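PDB 3QFK: uncharacterized protein from Staphylococcus aureus subsp. aureus, which is of unknown function but has the two-part build of the 5'-nucleotidase family, a calcineurin-like phosphoesterase region with a two-metal site followed by a distinct C-terminal domain. Local coordinates for residues 66-71 with 203-208; 105-110 with 128-133; 388-393 with 471-476; 360-365 with 382-387. All coordinates share one frame; numbering follows the deposited sequence.

Contact 1: residues 66-71 with 203-208; sequences FKIDNG and VVCYHG. With MN (manganese (II) ion), chain C.
N70 and H207 meet beside the two-metal site of the calcineurin-like phosphoesterase fold, at the C-terminal ends of strands 64-69 and 201-207, which belong to different sheets of the sandwich. The imidazole of H207 works at both of its nitrogens. Its ND1 gives a short hydrogen bond to the backbone O of N70 (2.6 Å, 165° at the hydrogen), entering in the carbonyl plane while that oxygen lies at the ring edge. With ND1 carrying the proton, NE2 can bind the manganese ion, 2.4 Å from it. CG stands anti to the backbone N (chi1 -172°), which swings the ring off its own strand and across to the N70 carbonyl. G71 suits its place because its positive phi (97°) and lack of a side chain let the H207 ring sit beside its CA, 3.6 Å from ND1. Its own N-H meets OD1 of D69 from above the carboxylate plane, closing an Asx turn at the strand end. N70 crosses the interface with its amide: ND2 binds the backbone O of Y206 at 3.2 Å, nearly straight but coming from well above that carbonyl's plane, while OD1 is held by OG1 of T106. Both polar ends of the buried asparagine are thus satisfied. Behind this polar layer, I68 CG2 touches C205 SG at 4.3 Å. D72, N109 and H247 complete the protein ligands of the manganese. Here the N70 carbonyl steers the histidine, and metal ligands on loops at the strand ends of a beta sandwich mark the metallophosphoesterase fold.

Contact 2: residues 105-110 with 128-133; sequences GTLGNH and YPVLCA. With MN (manganese (II) ion), chain C; AKG (2-oxoglutaric acid), chain D.
L107 and V130 cross at about a right angle, with CG1 of V130 lodged against the branch of L107, 3.6 Å from its CG. That methyl stands anti to the backbone N (chi1 174°), which carries it over to L107. The other side of the L107 branch, CD1, reaches CB of C132 at 4.1 Å; L107 also touches L119 and V130 touches L123, both of helix 116-125. Beside this packing the backbones form a single bridge: G105 N donates to P129 O (3.0 Å), and L131 N to G105 O (2.7 Å). With no side chain, G105 leaves room for the Y128 ring, whose CD2 lies obliquely 3.9 Å from its N. Farther along, where the two backbones part, water 2 joins L107 N to L131 O. The chain then enters the family's GNHE signature, where N109 OD1 binds the manganese ion. ND2 of the same amide lies over one face of the H110 ring, while NE2 of H110 points an N-H at O2 of 2-oxoglutaric acid (3.2 Å, 149°). Backbone bonds, apolar packing and a water thus hold the start of a loop whose far end presents a metal ligand and an anion-binding donor.

Contact 3: residues 388-393 with 471-476; sequences NTFKVL and TICVNN. With AKG (2-oxoglutaric acid), chain D.
The F390 ring turns an edge to the backbone O of V474, which lies near the ring plane, while SG of C473 and CA of N475 approach obliquely. Its CD2 is 3.6 Å from CA of N475, and the N475 amide is tilted 56° from the ring. The other flat groups are amides: those of N388 and N476 stand 68° apart, the side chains crossing at about a right angle. Strands 390-393 and 471-475 run antiparallel. K391 with V474 and L393 with I472 are hydrogen-bonded pairs; K391 N reaches the O of V474 at 2.9 Å, almost straight. On the face carrying K391, L393, I472 and V474, CD1 of L393 touches CG2 of V474 (4.0 Å); on the other, V392 faces C473, and V392 CG1 also rests on CB of T471. The branched V392, I472 and V474 suit extended backbone and fill buried parts of the two faces, while K391 is partly exposed. Past the ladder, N476 continues the pairing with its side chain: OD1 takes the N-H of T389 (2.9 Å) while its N gives to T389 O. Its CG sits between backbone N and carbonyl carbon (chi1 69°), folding OD1 back toward T389. N475, the N-cap of the following helix, takes the N-H of R478 on OD1. N388 points ND2 at the C5 carboxylate of 2-oxoglutaric acid, 3.1 Å from O4 and more weakly to O3. This one neutral amide, next to the strand pair and also bonded to Y384 OH, would probably stabilise the carboxylate's charge without bringing a countercharge.

Contact 4: residues 360-365 with 382-387; sequences ACTALF and NNYPFP. With AKG (2-oxoglutaric acid), chain D.
F365 drives its CE2 edge into the face of the Y384 ring, CE2 lying over the centre of that face and 3.5 Å from CE2 of Y384. The planes are 87° apart, a T-shaped pair. F365 is in turn the face for a second edge-to-face contact: F386 brings its CD2-CE2 edge over it, CE2 3.6 Å from CD1 of F365, with the planes at 67°. The opposite face of F365 lies under the O of A363, and the N383 O meets its rim, 3.3 Å from CD2, where the weakly positive ring hydrogens suit an oxygen. P385, just past helix 377-383, adds its CD obliquely. A chi1 of -54° puts the F365 ring between Y384 and F386. Water 4 links the backbones, accepting from F365 N and donating to the O atoms of A363 and N383; water 3 lies between the side-chain oxygens T362 OG1 and Y384 OH. F386 spends one face on the ligand, its CE1 3.6 Å from C3 of 2-oxoglutaric acid. Edge-to-face packing probably restrains the tilt of F386, giving the pocket an apolar wall for the carbon chain while polar groups beyond take the ligand's ends.

Contacts 1 and 2 belong to the calcineurin-like region and contacts 3 and 4 to the C-terminal domain, with centres of contacts 1 and 3 about 34 Å apart. Along the chain contact 2 is nested inside the loop closed by contact 1; contact 4 then closes before contact 3 opens. Contacts 1 and 2 touch, their centres about 8 Å apart, and share the manganese ion. Contacts 3 and 4, about 12 Å apart, join through neighbouring strands 359-363 and 469-475 of one sheet. The nearest atoms of contacts 2 and 4 are about 5 Å apart without touching. 2-Oxoglutaric acid bridges this interdomain cleft, meeting contacts 2, 3 and 4, so the pocket is assembled from both domains.

Contact 1: residues 66-71 with 203-208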
# COMPACT_ATOMS: atom_id res chain seq x y z
N PHE A 66 -23.09 -12.30 -0.97
CA PHE A 66 -21.79 -12.59 -0.36
C PHE A 66 -21.01 -11.31 -0.14
O PHE A 66 -21.14 -10.35 -0.92
CB PHE A 66 -20.98 -13.57 -1.23
CG PHE A 66 -21.49 -14.98 -1.16
CD1 PHE A 66 -22.68 -15.33 -1.80
CD2 PHE A 66 -20.81 -15.95 -0.45
CE1 PHE A 66 -23.17 -16.63 -1.71
CE2 PHE A 66 -21.28 -17.23 -0.37
CZ PHE A 66 -22.48 -17.57 -1.00
N LYS A 67 -20.22 -11.30 0.94
CA LYS A 67 -19.44 -10.16 1.36
C LYS A 67 -17.96 -10.61 1.39
O LYS A 67 -17.62 -11.61 2.03
CB LYS A 67 -19.94 -9.71 2.74
CG LYS A 67 -19.36 -8.40 3.23
CD LYS A 67 -19.79 -8.04 4.67
CE LYS A 67 -21.28 -7.77 4.82
NZ LYS A 67 -21.64 -7.36 6.26
N ILE A 68 -17.12 -9.86 0.69
CA ILE A 68 -15.71 -10.19 0.47
C ILE A 68 -14.75 -9.07 0.75
O ILE A 68 -15.02 -7.94 0.35
CB ILE A 68 -15.50 -10.44 -1.05
CG1 ILE A 68 -16.45 -11.54 -1.54
CG2 ILE A 68 -14.03 -10.74 -1.35
CD1 ILE A 68 -16.51 -11.68 -3.03
N ASP A 69 -13.64 -9.36 1.44
CA ASP A 69 -12.58 -8.38 1.67
C ASP A 69 -11.36 -8.81 0.81
O ASP A 69 -10.86 -9.93 0.95
CB ASP A 69 -12.22 -8.20 3.16
CG ASP A 69 -11.01 -7.26 3.38
OD1 ASP A 69 -9.86 -7.73 3.17
OD2 ASP A 69 -11.19 -6.09 3.80
N ASN A 70 -10.84 -7.91 -0.01
CA ASN A 70 -9.79 -8.30 -0.96
C ASN A 70 -8.35 -7.91 -0.62
O ASN A 70 -7.54 -7.64 -1.52
CB ASN A 70 -10.19 -7.81 -2.36
CG ASN A 70 -9.37 -8.45 -3.47
OD1 ASN A 70 -9.05 -9.65 -3.43
ND2 ASN A 70 -9.04 -7.65 -4.49
N GLY A 71 -8.00 -7.93 0.66
CA GLY A 71 -6.60 -7.70 1.07
C GLY A 71 -6.20 -6.30 1.50
O GLY A 71 -6.90 -5.33 1.25
N VAL A 203 -15.21 -17.09 -10.01
CA VAL A 203 -14.88 -15.81 -9.43
C VAL A 203 -13.40 -15.83 -9.06
O VAL A 203 -12.94 -16.73 -8.36
CB VAL A 203 -15.71 -15.54 -8.15
CG1 VAL A 203 -15.33 -14.17 -7.51
CG2 VAL A 203 -17.23 -15.63 -8.46
N VAL A 204 -12.65 -14.87 -9.59
CA VAL A 204 -11.24 -14.71 -9.24
C VAL A 204 -11.12 -13.46 -8.37
O VAL A 204 -11.61 -12.39 -8.75
CB VAL A 204 -10.38 -14.52 -10.48
CG1 VAL A 204 -8.91 -14.27 -10.08
CG2 VAL A 204 -10.50 -15.73 -11.41
N CYS A 205 -10.50 -13.61 -7.20
CA CYS A 205 -10.26 -12.51 -6.27
C CYS A 205 -8.75 -12.39 -6.16
O CYS A 205 -8.09 -13.21 -5.54
CB CYS A 205 -10.86 -12.76 -4.88
SG CYS A 205 -12.66 -12.84 -4.87
N TYR A 206 -8.23 -11.35 -6.81
CA TYR A 206 -6.81 -11.11 -6.93
C TYR A 206 -6.41 -9.82 -6.28
O TYR A 206 -6.94 -8.76 -6.63
CB TYR A 206 -6.50 -11.06 -8.44
CG TYR A 206 -5.09 -10.67 -8.83
CD1 TYR A 206 -3.98 -11.26 -8.23
CD2 TYR A 206 -4.87 -9.77 -9.89
CE1 TYR A 206 -2.67 -10.93 -8.63
CE2 TYR A 206 -3.56 -9.43 -10.30
CZ TYR A 206 -2.48 -10.03 -9.68
OH TYR A 206 -1.21 -9.70 -10.07
N HIS A 207 -5.53 -9.91 -5.28
CA HIS A 207 -5.00 -8.72 -4.68
C HIS A 207 -3.83 -8.26 -5.55
O HIS A 207 -2.65 -8.50 -5.25
CB HIS A 207 -4.51 -8.88 -3.26
CG HIS A 207 -4.17 -7.57 -2.66
ND1 HIS A 207 -5.12 -6.75 -2.09
CD2 HIS A 207 -3.01 -6.85 -2.67
CE1 HIS A 207 -4.55 -5.61 -1.72
NE2 HIS A 207 -3.28 -5.65 -2.07
N GLY A 208 -4.20 -7.68 -6.68
CA GLY A 208 -3.27 -7.15 -7.65
C GLY A 208 -4.15 -6.42 -8.65
O GLY A 208 -5.39 -6.53 -8.61
MN MN C . -1.55 -3.98 -1.89
O HOH W 1 -1.81 -1.58 -2.41

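Contact 2: residues 105-110 with 128-133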
# COMPACT_ATOMS: atom_id res chain seq x y z
N GLY A 105 -12.02 -13.74 2.21
CA GLY A 105 -11.14 -12.68 1.80
C GLY A 105 -9.87 -13.23 1.20
O GLY A 105 -9.72 -14.44 1.01
N THR A 106 -8.96 -12.30 0.87
CA THR A 106 -7.67 -12.63 0.33
C THR A 106 -6.56 -11.89 1.11
O THR A 106 -6.83 -11.04 1.97
CB THR A 106 -7.56 -12.21 -1.14
OG1 THR A 106 -7.62 -10.80 -1.23
CG2 THR A 106 -8.70 -12.81 -1.98
N LEU A 107 -5.32 -12.25 0.81
CA LEU A 107 -4.18 -11.63 1.41
C LEU A 107 -3.62 -10.57 0.52
O LEU A 107 -3.38 -10.81 -0.68
CB LEU A 107 -3.06 -12.66 1.65
CG LEU A 107 -3.28 -13.75 2.69
CD1 LEU A 107 -2.10 -14.74 2.63
CD2 LEU A 107 -3.41 -13.12 4.05
N GLY A 108 -3.37 -9.40 1.09
CA GLY A 108 -2.69 -8.32 0.36
C GLY A 108 -1.22 -8.30 0.78
O GLY A 108 -0.84 -9.00 1.72
N ASN A 109 -0.37 -7.54 0.07
CA ASN A 109 1.05 -7.46 0.45
C ASN A 109 1.27 -6.92 1.87
O ASN A 109 2.21 -7.34 2.56
CB ASN A 109 1.89 -6.63 -0.54
CG ASN A 109 1.29 -5.26 -0.81
OD1 ASN A 109 0.14 -5.16 -1.25
ND2 ASN A 109 2.08 -4.20 -0.59
N HIS A 110 0.42 -6.00 2.31
CA HIS A 110 0.58 -5.42 3.64
C HIS A 110 0.27 -6.35 4.81
O HIS A 110 0.67 -6.05 5.94
CB HIS A 110 -0.10 -4.06 3.75
CG HIS A 110 0.56 -3.00 2.93
ND1 HIS A 110 1.74 -2.39 3.31
CD2 HIS A 110 0.24 -2.47 1.72
CE1 HIS A 110 2.10 -1.52 2.38
NE2 HIS A 110 1.22 -1.56 1.40
N TYR A 128 -13.85 -16.23 9.21
CA TYR A 128 -14.09 -16.58 7.80
C TYR A 128 -12.75 -16.95 7.15
O TYR A 128 -11.70 -16.59 7.66
CB TYR A 128 -14.75 -15.45 7.03
CG TYR A 128 -13.93 -14.19 7.00
CD1 TYR A 128 -14.08 -13.27 8.01
CD2 TYR A 128 -13.00 -13.94 6.00
CE1 TYR A 128 -13.38 -12.15 8.03
CE2 TYR A 128 -12.25 -12.78 6.02
CZ TYR A 128 -12.46 -11.89 7.05
OH TYR A 128 -11.83 -10.73 7.18
N PRO A 129 -12.78 -17.67 6.03
CA PRO A 129 -11.49 -18.06 5.43
C PRO A 129 -10.86 -17.00 4.55
O PRO A 129 -11.55 -16.23 3.90
CB PRO A 129 -11.84 -19.29 4.58
CG PRO A 129 -13.30 -19.14 4.26
CD PRO A 129 -13.91 -18.40 5.44
N VAL A 130 -9.54 -17.00 4.54
CA VAL A 130 -8.74 -16.14 3.68
C VAL A 130 -8.16 -17.09 2.64
O VAL A 130 -7.46 -18.04 2.97
CB VAL A 130 -7.63 -15.42 4.49
CG1 VAL A 130 -6.68 -14.63 3.58
CG2 VAL A 130 -8.29 -14.47 5.53
N LEU A 131 -8.48 -16.84 1.38
CA LEU A 131 -8.07 -17.69 0.28
C LEU A 131 -6.86 -17.14 -0.47
O LEU A 131 -6.86 -15.99 -0.94
CB LEU A 131 -9.23 -17.78 -0.70
CG LEU A 131 -10.54 -18.38 -0.16
CD1 LEU A 131 -11.63 -18.31 -1.25
CD2 LEU A 131 -10.31 -19.79 0.29
N CYS A 132 -5.84 -17.98 -0.62
CA CYS A 132 -4.62 -17.60 -1.34
C CYS A 132 -4.04 -18.85 -1.96
O CYS A 132 -3.50 -19.70 -1.25
CB CYS A 132 -3.60 -16.99 -0.39
SG CYS A 132 -2.07 -16.45 -1.26
N ALA A 133 -4.17 -18.97 -3.28
CA ALA A 133 -3.71 -20.16 -3.97
C ALA A 133 -2.25 -20.09 -4.43
O ALA A 133 -1.68 -21.12 -4.77
CB ALA A 133 -4.62 -20.47 -5.18
MN MN C . -1.55 -3.98 -1.89
C1 AKG D . 2.95 1.29 -0.28
O1 AKG D . 2.31 2.35 -0.17
O2 AKG D . 2.45 0.30 -0.87
C2 AKG D . 4.30 1.17 0.28
O5 AKG D . 4.75 0.05 0.45
C3 AKG D . 5.11 2.39 0.68
C4 AKG D . 6.62 2.19 0.49
C5 AKG D . 7.38 2.43 1.77
O3 AKG D . 8.24 3.34 1.82
O4 AKG D . 7.14 1.71 2.75
O HOH W 2 -4.98 -14.16 -1.21
O HOH W 1 -1.81 -1.58 -2.41

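Contact 3: residues 388-393 with 471-476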
# COMPACT_ATOMS: atom_id res chain seq x y z
N ASN A 388 8.62 1.01 8.45
CA ASN A 388 9.91 0.68 7.88
C ASN A 388 11.03 0.82 8.89
O ASN A 388 11.01 1.72 9.72
CB ASN A 388 10.25 1.63 6.72
CG ASN A 388 9.20 1.63 5.61
OD1 ASN A 388 8.53 0.65 5.39
ND2 ASN A 388 9.07 2.76 4.91
N THR A 389 12.01 -0.08 8.82
CA THR A 389 13.22 0.02 9.62
C THR A 389 14.29 0.47 8.60
O THR A 389 13.97 0.73 7.43
CB THR A 389 13.58 -1.27 10.33
OG1 THR A 389 13.81 -2.30 9.37
CG2 THR A 389 12.45 -1.70 11.31
N PHE A 390 15.55 0.55 9.01
CA PHE A 390 16.58 1.06 8.12
C PHE A 390 17.82 0.18 8.01
O PHE A 390 18.12 -0.66 8.87
CB PHE A 390 16.95 2.49 8.54
CG PHE A 390 15.77 3.42 8.59
CD1 PHE A 390 14.96 3.46 9.73
CD2 PHE A 390 15.43 4.20 7.49
CE1 PHE A 390 13.84 4.28 9.77
CE2 PHE A 390 14.31 5.04 7.53
CZ PHE A 390 13.51 5.07 8.66
N LYS A 391 18.54 0.39 6.92
CA LYS A 391 19.78 -0.31 6.64
C LYS A 391 20.80 0.64 6.04
O LYS A 391 20.44 1.52 5.26
CB LYS A 391 19.53 -1.47 5.68
CG LYS A 391 18.79 -2.67 6.36
CD LYS A 391 18.73 -3.89 5.46
CE LYS A 391 18.38 -5.18 6.27
NZ LYS A 391 17.23 -4.95 7.17
N VAL A 392 22.06 0.46 6.41
CA VAL A 392 23.17 1.21 5.85
C VAL A 392 23.81 0.23 4.90
O VAL A 392 24.21 -0.88 5.30
CB VAL A 392 24.20 1.65 6.88
CG1 VAL A 392 25.29 2.50 6.18
CG2 VAL A 392 23.57 2.45 7.99
N LEU A 393 23.85 0.62 3.63
CA LEU A 393 24.38 -0.19 2.57
C LEU A 393 25.67 0.39 2.02
O LEU A 393 25.80 1.60 1.95
CB LEU A 393 23.37 -0.22 1.42
CG LEU A 393 21.96 -0.74 1.77
CD1 LEU A 393 21.05 -0.71 0.53
CD2 LEU A 393 22.03 -2.14 2.35
N THR A 471 28.72 4.76 1.99
CA THR A 471 27.63 4.12 2.76
C THR A 471 26.38 4.99 2.69
O THR A 471 26.47 6.22 2.78
CB THR A 471 27.97 3.93 4.26
OG1 THR A 471 28.46 5.17 4.80
CG2 THR A 471 29.02 2.81 4.45
N ILE A 472 25.22 4.36 2.54
CA ILE A 472 23.96 5.07 2.46
C ILE A 472 22.92 4.37 3.35
O ILE A 472 22.82 3.16 3.38
CB ILE A 472 23.48 5.23 0.99
CG1 ILE A 472 22.19 6.05 0.93
CG2 ILE A 472 23.29 3.86 0.31
CD1 ILE A 472 21.71 6.38 -0.54
N CYS A 473 22.18 5.18 4.09
CA CYS A 473 21.15 4.73 4.97
C CYS A 473 19.83 4.85 4.24
O CYS A 473 19.43 5.95 3.90
CB CYS A 473 21.14 5.58 6.24
SG CYS A 473 19.84 5.07 7.36
N VAL A 474 19.18 3.72 3.96
CA VAL A 474 17.89 3.73 3.27
C VAL A 474 16.90 2.94 4.10
O VAL A 474 17.32 2.20 4.99
CB VAL A 474 17.99 3.05 1.91
CG1 VAL A 474 19.13 3.66 1.12
CG2 VAL A 474 18.19 1.54 2.07
N ASN A 475 15.61 3.08 3.82
CA ASN A 475 14.60 2.27 4.55
C ASN A 475 14.63 0.82 4.02
O ASN A 475 15.16 0.57 2.94
CB ASN A 475 13.21 2.91 4.54
CG ASN A 475 12.54 2.86 3.18
OD1 ASN A 475 12.57 1.84 2.50
ND2 ASN A 475 11.87 3.94 2.80
N ASN A 476 14.05 -0.13 4.76
CA ASN A 476 14.11 -1.54 4.39
C ASN A 476 13.40 -1.83 3.08
O ASN A 476 13.80 -2.73 2.34
CB ASN A 476 13.58 -2.46 5.49
CG ASN A 476 12.08 -2.32 5.67
OD1 ASN A 476 11.59 -1.34 6.25
ND2 ASN A 476 11.34 -3.31 5.18
C1 AKG D . 2.95 1.29 -0.28
O1 AKG D . 2.31 2.35 -0.17
O2 AKG D . 2.45 0.30 -0.87
C2 AKG D . 4.30 1.17 0.28
O5 AKG D . 4.75 0.05 0.45
C3 AKG D . 5.11 2.39 0.68
C4 AKG D . 6.62 2.19 0.49
C5 AKG D . 7.38 2.43 1.77
O3 AKG D . 8.24 3.34 1.82
O4 AKG D . 7.14 1.71 2.75

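Contact 4: residues 360-365 with 382-387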
# COMPACT_ATOMS: atom_id res chain seq x y z
N ALA A 360 22.16 9.62 3.33
CA ALA A 360 20.89 9.09 3.80
C ALA A 360 19.85 9.59 2.86
O ALA A 360 20.08 10.52 2.11
CB ALA A 360 20.60 9.55 5.24
N CYS A 361 18.68 8.96 2.86
CA CYS A 361 17.61 9.44 2.02
C CYS A 361 16.28 9.02 2.59
O CYS A 361 16.20 8.09 3.38
CB CYS A 361 17.75 8.92 0.60
SG CYS A 361 17.55 7.20 0.47
N THR A 362 15.27 9.79 2.23
CA THR A 362 13.91 9.51 2.60
C THR A 362 12.97 10.20 1.61
O THR A 362 13.33 11.19 0.92
CB THR A 362 13.58 9.96 4.04
OG1 THR A 362 12.26 9.52 4.38
CG2 THR A 362 13.68 11.50 4.17
N ALA A 363 11.77 9.65 1.53
CA ALA A 363 10.74 10.18 0.71
C ALA A 363 9.93 11.11 1.58
O ALA A 363 10.02 11.06 2.81
CB ALA A 363 9.86 9.06 0.14
N LEU A 364 9.23 12.03 0.94
CA LEU A 364 8.32 12.90 1.64
C LEU A 364 6.99 12.23 1.33
O LEU A 364 6.50 12.26 0.18
CB LEU A 364 8.35 14.32 1.10
CG LEU A 364 7.35 15.21 1.85
CD1 LEU A 364 7.86 15.40 3.29
CD2 LEU A 364 7.15 16.56 1.13
N PHE A 365 6.38 11.61 2.33
CA PHE A 365 5.15 10.89 2.06
C PHE A 365 3.97 11.84 1.82
O PHE A 365 3.99 13.01 2.22
CB PHE A 365 4.90 9.89 3.19
CG PHE A 365 6.06 8.96 3.43
CD1 PHE A 365 6.45 8.07 2.44
CD2 PHE A 365 6.73 8.97 4.64
CE1 PHE A 365 7.52 7.19 2.65
CE2 PHE A 365 7.80 8.09 4.87
CZ PHE A 365 8.20 7.20 3.88
N ASN A 382 1.71 10.89 10.78
CA ASN A 382 1.42 11.43 9.46
C ASN A 382 2.70 11.74 8.64
O ASN A 382 2.69 11.61 7.44
CB ASN A 382 0.46 12.63 9.55
CG ASN A 382 -0.96 12.20 9.88
OD1 ASN A 382 -1.26 11.00 9.91
ND2 ASN A 382 -1.84 13.16 10.13
N ASN A 383 3.80 12.09 9.28
CA ASN A 383 5.05 12.32 8.56
C ASN A 383 5.79 11.00 8.22
O ASN A 383 6.53 10.95 7.25
CB ASN A 383 5.96 13.25 9.33
CG ASN A 383 5.48 14.70 9.29
OD1 ASN A 383 4.97 15.17 8.26
ND2 ASN A 383 5.69 15.43 10.37
N TYR A 384 5.57 9.94 8.99
CA TYR A 384 6.20 8.65 8.68
C TYR A 384 5.20 7.55 9.06
O TYR A 384 5.34 6.95 10.09
CB TYR A 384 7.54 8.45 9.44
CG TYR A 384 8.45 7.56 8.63
CD1 TYR A 384 8.17 6.21 8.48
CD2 TYR A 384 9.54 8.08 7.94
CE1 TYR A 384 8.94 5.40 7.66
CE2 TYR A 384 10.33 7.28 7.13
CZ TYR A 384 10.03 5.95 6.99
OH TYR A 384 10.79 5.14 6.19
N PRO A 385 4.22 7.25 8.18
CA PRO A 385 3.15 6.27 8.43
C PRO A 385 3.41 4.85 7.96
O PRO A 385 2.45 4.14 7.66
CB PRO A 385 2.00 6.83 7.60
CG PRO A 385 2.70 7.37 6.38
CD PRO A 385 4.07 7.87 6.84
N PHE A 386 4.67 4.43 7.88
CA PHE A 386 4.98 3.08 7.44
C PHE A 386 5.87 2.46 8.48
O PHE A 386 6.68 3.17 9.09
CB PHE A 386 5.68 3.09 6.08
CG PHE A 386 4.83 3.65 4.97
CD1 PHE A 386 3.79 2.89 4.43
CD2 PHE A 386 5.06 4.92 4.47
CE1 PHE A 386 3.00 3.39 3.40
CE2 PHE A 386 4.27 5.44 3.44
CZ PHE A 386 3.24 4.68 2.90
N PRO A 387 5.72 1.15 8.72
CA PRO A 387 6.57 0.54 9.72
C PRO A 387 7.93 0.12 9.15
O PRO A 387 8.35 -0.98 9.37
CB PRO A 387 5.74 -0.67 10.20
CG PRO A 387 4.92 -1.04 9.06
CD PRO A 387 4.74 0.19 8.18
C1 AKG D . 2.95 1.29 -0.28
O1 AKG D . 2.31 2.35 -0.17
O2 AKG D . 2.45 0.30 -0.87
C2 AKG D . 4.30 1.17 0.28
O5 AKG D . 4.75 0.05 0.45
C3 AKG D . 5.11 2.39 0.68
C4 AKG D . 6.62 2.19 0.49
C5 AKG D . 7.38 2.43 1.77
O3 AKG D . 8.24 3.34 1.82
O4 AKG D . 7.14 1.71 2.75
O HOH W 3 12.19 6.63 4.70
O HOH W 4 7.79 11.86 4.86